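Local coordinates for protein nicotinate-nucleotide--dimethylbenzimidazole phosphoribosyltransferase (PDB 1WX1) that probably catalyses the transfer of phosphoribose from nicotinate mononucleotide to 5,6-dimethylbenzimidazole, giving alpha-ribazole 5'-phosphate for cobalamin biosynthesis, at residues A65-Q68 with E69-R72; P266-R269 with D270-A274. All blocks are in the same frame, centred on the assembly; numbering follows the deposited sequence.

In the fold
Both contacts are local turns at junctions of the fold, and they lie in series along the chain without nesting or crossing. After strand 47-54, in the middle of the parallel sheet, a loop runs out to contact 1, where residues 65-68 turn into helix 70-79 beside the second subunit. Much later, helix 252-264 ends and contact 2 coils residues 266-271 in a 3-10 turn that delivers the chain into strand 272-274, at an edge of the same sheet next to strand 247-249. Contact 1 thus leads from loop to helix and contact 2 from helix to strand. Their centres stand about 32 Å apart, on opposite sides of the chain's centre.

Contact 1. Residues A65-Q68 with E69-R72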
loop_
_atom_site.group_PDB
_atom_site.type_symbol
_atom_site.label_atom_id
_atom_site.label_comp_id
_atom_site.label_asym_id
_atom_site.label_seq_id
_atom_site.Cartn_x
_atom_site.Cartn_y
_atom_site.Cartn_z
ATOM N N ALA A 65 -18.894 21.037 8.136
ATOM C CA ALA A 65 -19.156 21.043 9.573
ATOM C C ALA A 65 -18.058 21.795 10.318
ATOM O O ALA A 65 -18.234 22.192 11.471
ATOM C CB ALA A 65 -19.246 19.612 10.095
ATOM N N TYR A 66 -16.925 21.993 9.655
ATOM C CA TYR A 66 -15.798 22.689 10.262
ATOM C C TYR A 66 -15.761 24.170 9.908
ATOM O O TYR A 66 -16.053 24.553 8.780
ATOM C CB TYR A 66 -14.488 22.039 9.811
ATOM C CG TYR A 66 -14.291 20.639 10.331
ATOM C CD1 TYR A 66 -13.900 20.415 11.651
ATOM C CD2 TYR A 66 -14.510 19.534 9.510
ATOM C CE1 TYR A 66 -13.727 19.122 12.142
ATOM C CE2 TYR A 66 -14.342 18.236 9.990
ATOM C CZ TYR A 66 -13.952 18.039 11.306
ATOM O OH TYR A 66 -13.783 16.761 11.787
ATOM N N PRO A 67 -15.400 25.025 10.879
ATOM C CA PRO A 67 -15.322 26.469 10.647
ATOM C C PRO A 67 -14.125 26.781 9.748
ATOM O O PRO A 67 -13.118 26.075 9.777
ATOM C CB PRO A 67 -15.164 27.034 12.054
ATOM C CG PRO A 67 -14.392 25.954 12.757
ATOM C CD PRO A 67 -15.098 24.703 12.286
ATOM N N GLN A 68 -14.244 27.846 8.963
ATOM C CA GLN A 68 -13.207 28.257 8.029
ATOM C C GLN A 68 -11.812 28.387 8.641
ATOM O O GLN A 68 -10.812 28.095 7.976
ATOM C CB GLN A 68 -13.609 29.590 7.388
ATOM C CG GLN A 68 -12.681 30.043 6.287
ATOM C CD GLN A 68 -13.319 31.095 5.406
ATOM O OE1 GLN A 68 -13.534 32.229 5.830
ATOM N NE2 GLN A 68 -13.634 30.720 4.172
ATOM N N GLU A 69 -11.753 28.817 9.899
ATOM C CA GLU A 69 -10.494 29.017 10.603
ATOM C C GLU A 69 -9.607 27.780 10.633
ATOM O O GLU A 69 -8.402 27.895 10.805
ATOM C CB GLU A 69 -10.758 29.444 12.061
ATOM C CG GLU A 69 -11.555 28.441 12.860
ATOM C CD GLU A 69 -12.009 28.942 14.213
ATOM O OE1 GLU A 69 -11.156 29.409 15.010
ATOM O OE2 GLU A 69 -13.222 28.861 14.479
ATOM N N VAL A 70 -10.204 26.603 10.478
ATOM C CA VAL A 70 -9.453 25.352 10.506
ATOM C C VAL A 70 -8.375 25.251 9.422
ATOM O O VAL A 70 -7.341 24.617 9.629
ATOM C CB VAL A 70 -10.408 24.137 10.409
ATOM C CG1 VAL A 70 -9.607 22.844 10.273
ATOM C CG2 VAL A 70 -11.280 24.071 11.669
ATOM N N THR A 71 -8.598 25.887 8.277
ATOM C CA THR A 71 -7.600 25.848 7.206
ATOM C C THR A 71 -6.279 26.429 7.712
ATOM O O THR A 71 -5.230 25.793 7.621
ATOM C CB THR A 71 -8.052 26.661 5.975
ATOM O OG1 THR A 71 -9.313 26.163 5.512
ATOM C CG2 THR A 71 -7.028 26.546 4.853
ATOM N N ARG A 72 -6.337 27.643 8.248
ATOM C CA ARG A 72 -5.141 28.289 8.767
ATOM C C ARG A 72 -4.532 27.513 9.935
ATOM O O ARG A 72 -3.311 27.363 10.026
ATOM C CB ARG A 72 -5.462 29.716 9.215
ATOM C CG ARG A 72 -4.279 30.420 9.852
ATOM C CD ARG A 72 -4.553 31.892 10.127
ATOM N NE ARG A 72 -3.410 32.488 10.806
ATOM C CZ ARG A 72 -3.119 32.295 12.089
ATOM N NH1 ARG A 72 -3.898 31.531 12.844
ATOM N NH2 ARG A 72 -2.029 32.836 12.609
HETATM O O HOH W 1 -8.557 29.473 7.600
#
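Pro-67 meets Val-70 and Glu-69 as the loop turns into helix 70-79. Its carbonyl closes a type I beta turn: Val-70 N gives a nearly straight bond to Pro-67 O (3.0 Å, N-H...O 165°). One residue on, Thr-71 N reaches Gln-68 O at 3.1 Å. Gln-68 O also receives a hydrogen bond from a water, which in turn accepts one from Arg-72 N, so that the first helical N-H groups are engaged.

Side chains fill in around this turn. With CG2 of Val-70 anti to the carbonyl carbon, this methyl swings back over the loop, 3.8 Å from Pro-67 CG and 4.2 Å from Tyr-66 CB. A branched, apolar residue suits this buried place, since one methyl can touch two loop residues. Glu-69 takes the less common position with CG between its own N and carbonyl carbon (chi1 60°), which carries the chain obliquely across the proline, Glu-69 CG 3.8 Å from Pro-67 CG, while its carboxylate oxygen OE2 rests 3.6 Å from the same carbon. Proline's missing N-H costs the turn nothing, because the turn uses its carbonyl, and the ring serves as an apolar surface. Gln-68, by contrast, extends away from the turn and packs on Asp-55 and Val-59. Thr-71 OG1 is hydrogen-bonded to Asp-55 and to the backbone of Ile-165, joining the helix start to neighbouring loops.

Tyr-66 packs on Pro-19 of the second subunit, and Val-70 on Val-332 of that subunit. The Val-70 side chain lies about 8 Å from that of Glu-304, the predicted proton acceptor. The arrangement is that of a helix N-terminus entered through a type I beta turn, here at the dimer interface of a CobT-family phosphoribosyltransferase.

Contact 2. Residues P266-R269 with D270-A274; sequences PGLR and DHLFA
This is a local contact within a 3-10 turn, in the connection between helix 252-264 and the edge strand 272-274 of the parallel sheet. Three successive i to i+3 backbone bonds define it: Asp-270 N to Gly-267 O, His-271 N to Leu-268 O (3.0 Å), and Leu-272 N to Arg-269 O (3.2 Å), the last already passing into the strand.

On the buried side Leu-268 and Leu-272 meet at a slant. With CG swung opposite the backbone N (chi1 -179°), Leu-268 carries its CD2 methyl to 3.8 Å from Leu-272 CG. Leucines suit this place because Leu-268 also rests on Ala-261 of the preceding helix and Leu-272 on strand 247-249. His-271 directs ND1 to the carbonyl of Leu-245, and its ring meets Tyr-241 edge-to-face.

The outer side is polar. Asp-270 keeps CG beside its backbone N (chi1 -60°), which brings OD2 near Gly-267 O, where one water donates to both, 2.9 Å from OD2 and 2.8 Å from the carbonyl oxygen. Over one face of the Arg-269 guanidinium sits Asp-270 OD1, 4.1 Å from NH2, guanidinium and carboxylate planes 71° apart; the opposite charges probably attract, but no N-H points at the oxygen. A second water lies between Asp-270 OD1 and Arg-269 NE, the latter link weak. With an alanine here, the Arg-269 charge would probably lose this nearby counter-charge, and both waters the carboxylate to which they donate.

Leu-272 and Asp-270 offer their carbonyls to Arg-32, which also makes a cation-pi contact with Phe-273. The whole is a 3-10 turn leading from a helix into the edge strand of a parallel alpha/beta sheet.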
loop_
_atom_site.group_PDB
_atom_site.type_symbol
_atom_site.label_atom_id
_atom_site.label_comp_id
_atom_site.label_asym_id
_atom_site.label_seq_id
_atom_site.Cartn_x
_atom_site.Cartn_y
_atom_site.Cartn_z
ATOM N N PRO A 266 -2.367 17.859 -22.288
ATOM C CA PRO A 266 -2.814 16.495 -22.595
ATOM C C PRO A 266 -1.835 15.368 -22.252
ATOM O O PRO A 266 -2.240 14.323 -21.738
ATOM C CB PRO A 266 -3.108 16.565 -24.092
ATOM C CG PRO A 266 -3.576 17.966 -24.266
ATOM C CD PRO A 266 -2.573 18.745 -23.447
ATOM N N GLY A 267 -0.555 15.577 -22.536
ATOM C CA GLY A 267 0.436 14.546 -22.266
ATOM C C GLY A 267 0.774 14.295 -20.803
ATOM O O GLY A 267 1.432 13.305 -20.472
ATOM N N LEU A 268 0.311 15.174 -19.923
ATOM C CA LEU A 268 0.597 15.056 -18.499
ATOM C C LEU A 268 0.033 13.782 -17.879
ATOM O O LEU A 268 0.567 13.266 -16.894
ATOM C CB LEU A 268 0.049 16.288 -17.775
ATOM C CG LEU A 268 0.252 16.385 -16.263
ATOM C CD1 LEU A 268 0.510 17.843 -15.895
ATOM C CD2 LEU A 268 -0.975 15.834 -15.540
ATOM N N ARG A 269 -1.035 13.268 -18.478
ATOM C CA ARG A 269 -1.688 12.069 -17.983
ATOM C C ARG A 269 -0.746 10.869 -17.901
ATOM O O ARG A 269 -0.886 10.035 -17.014
ATOM C CB ARG A 269 -2.867 11.719 -18.880
ATOM C CG ARG A 269 -3.726 10.573 -18.367
ATOM C CD ARG A 269 -4.748 10.209 -19.438
ATOM N NE ARG A 269 -4.261 9.154 -20.323
ATOM C CZ ARG A 269 -3.873 7.950 -19.895
ATOM N NH1 ARG A 269 -3.916 7.650 -18.595
ATOM N NH2 ARG A 269 -3.427 7.049 -20.760
ATOM N N ASP A 270 0.211 10.781 -18.824
ATOM C CA ASP A 270 1.167 9.667 -18.848
ATOM C C ASP A 270 2.127 9.661 -17.660
ATOM O O ASP A 270 2.775 8.651 -17.389
ATOM C CB ASP A 270 1.985 9.691 -20.144
ATOM C CG ASP A 270 1.119 9.561 -21.372
ATOM O OD1 ASP A 270 0.229 8.683 -21.376
ATOM O OD2 ASP A 270 1.330 10.335 -22.328
ATOM N N HIS A 271 2.207 10.780 -16.950
ATOM C CA HIS A 271 3.094 10.886 -15.792
ATOM C C HIS A 271 2.371 10.682 -14.466
ATOM O O HIS A 271 3.006 10.662 -13.408
ATOM C CB HIS A 271 3.765 12.261 -15.761
ATOM C CG HIS A 271 4.858 12.428 -16.766
ATOM N ND1 HIS A 271 6.163 12.698 -16.406
ATOM C CD2 HIS A 271 4.846 12.382 -18.120
ATOM C CE1 HIS A 271 6.904 12.811 -17.493
ATOM N NE2 HIS A 271 6.127 12.624 -18.548
ATOM N N LEU A 272 1.049 10.539 -14.526
ATOM C CA LEU A 272 0.235 10.377 -13.323
ATOM C C LEU A 272 0.052 8.955 -12.812
ATOM O O LEU A 272 -0.139 8.013 -13.584
ATOM C CB LEU A 272 -1.162 10.976 -13.536
ATOM C CG LEU A 272 -1.319 12.474 -13.804
ATOM C CD1 LEU A 272 -2.807 12.805 -13.968
ATOM C CD2 LEU A 272 -0.712 13.267 -12.656
ATOM N N PHE A 273 0.094 8.827 -11.489
ATOM C CA PHE A 273 -0.112 7.564 -10.801
ATOM C C PHE A 273 -1.149 7.847 -9.719
ATOM O O PHE A 273 -0.984 8.780 -8.924
ATOM C CB PHE A 273 1.193 7.086 -10.163
ATOM C CG PHE A 273 2.230 6.665 -11.167
ATOM C CD1 PHE A 273 2.313 5.337 -11.584
ATOM C CD2 PHE A 273 3.085 7.603 -11.734
ATOM C CE1 PHE A 273 3.240 4.950 -12.555
ATOM C CE2 PHE A 273 4.015 7.231 -12.707
ATOM C CZ PHE A 273 4.089 5.899 -13.119
ATOM N N ALA A 274 -2.217 7.060 -9.687
ATOM C CA ALA A 274 -3.252 7.267 -8.683
ATOM C C ALA A 274 -2.835 6.606 -7.377
ATOM O O ALA A 274 -2.806 5.374 -7.270
ATOM C CB ALA A 274 -4.587 6.701 -9.167
HETATM O O HOH W 2 3.389 12.325 -22.273
HETATM O O HOH W 3 -2.438 9.929 -22.575
#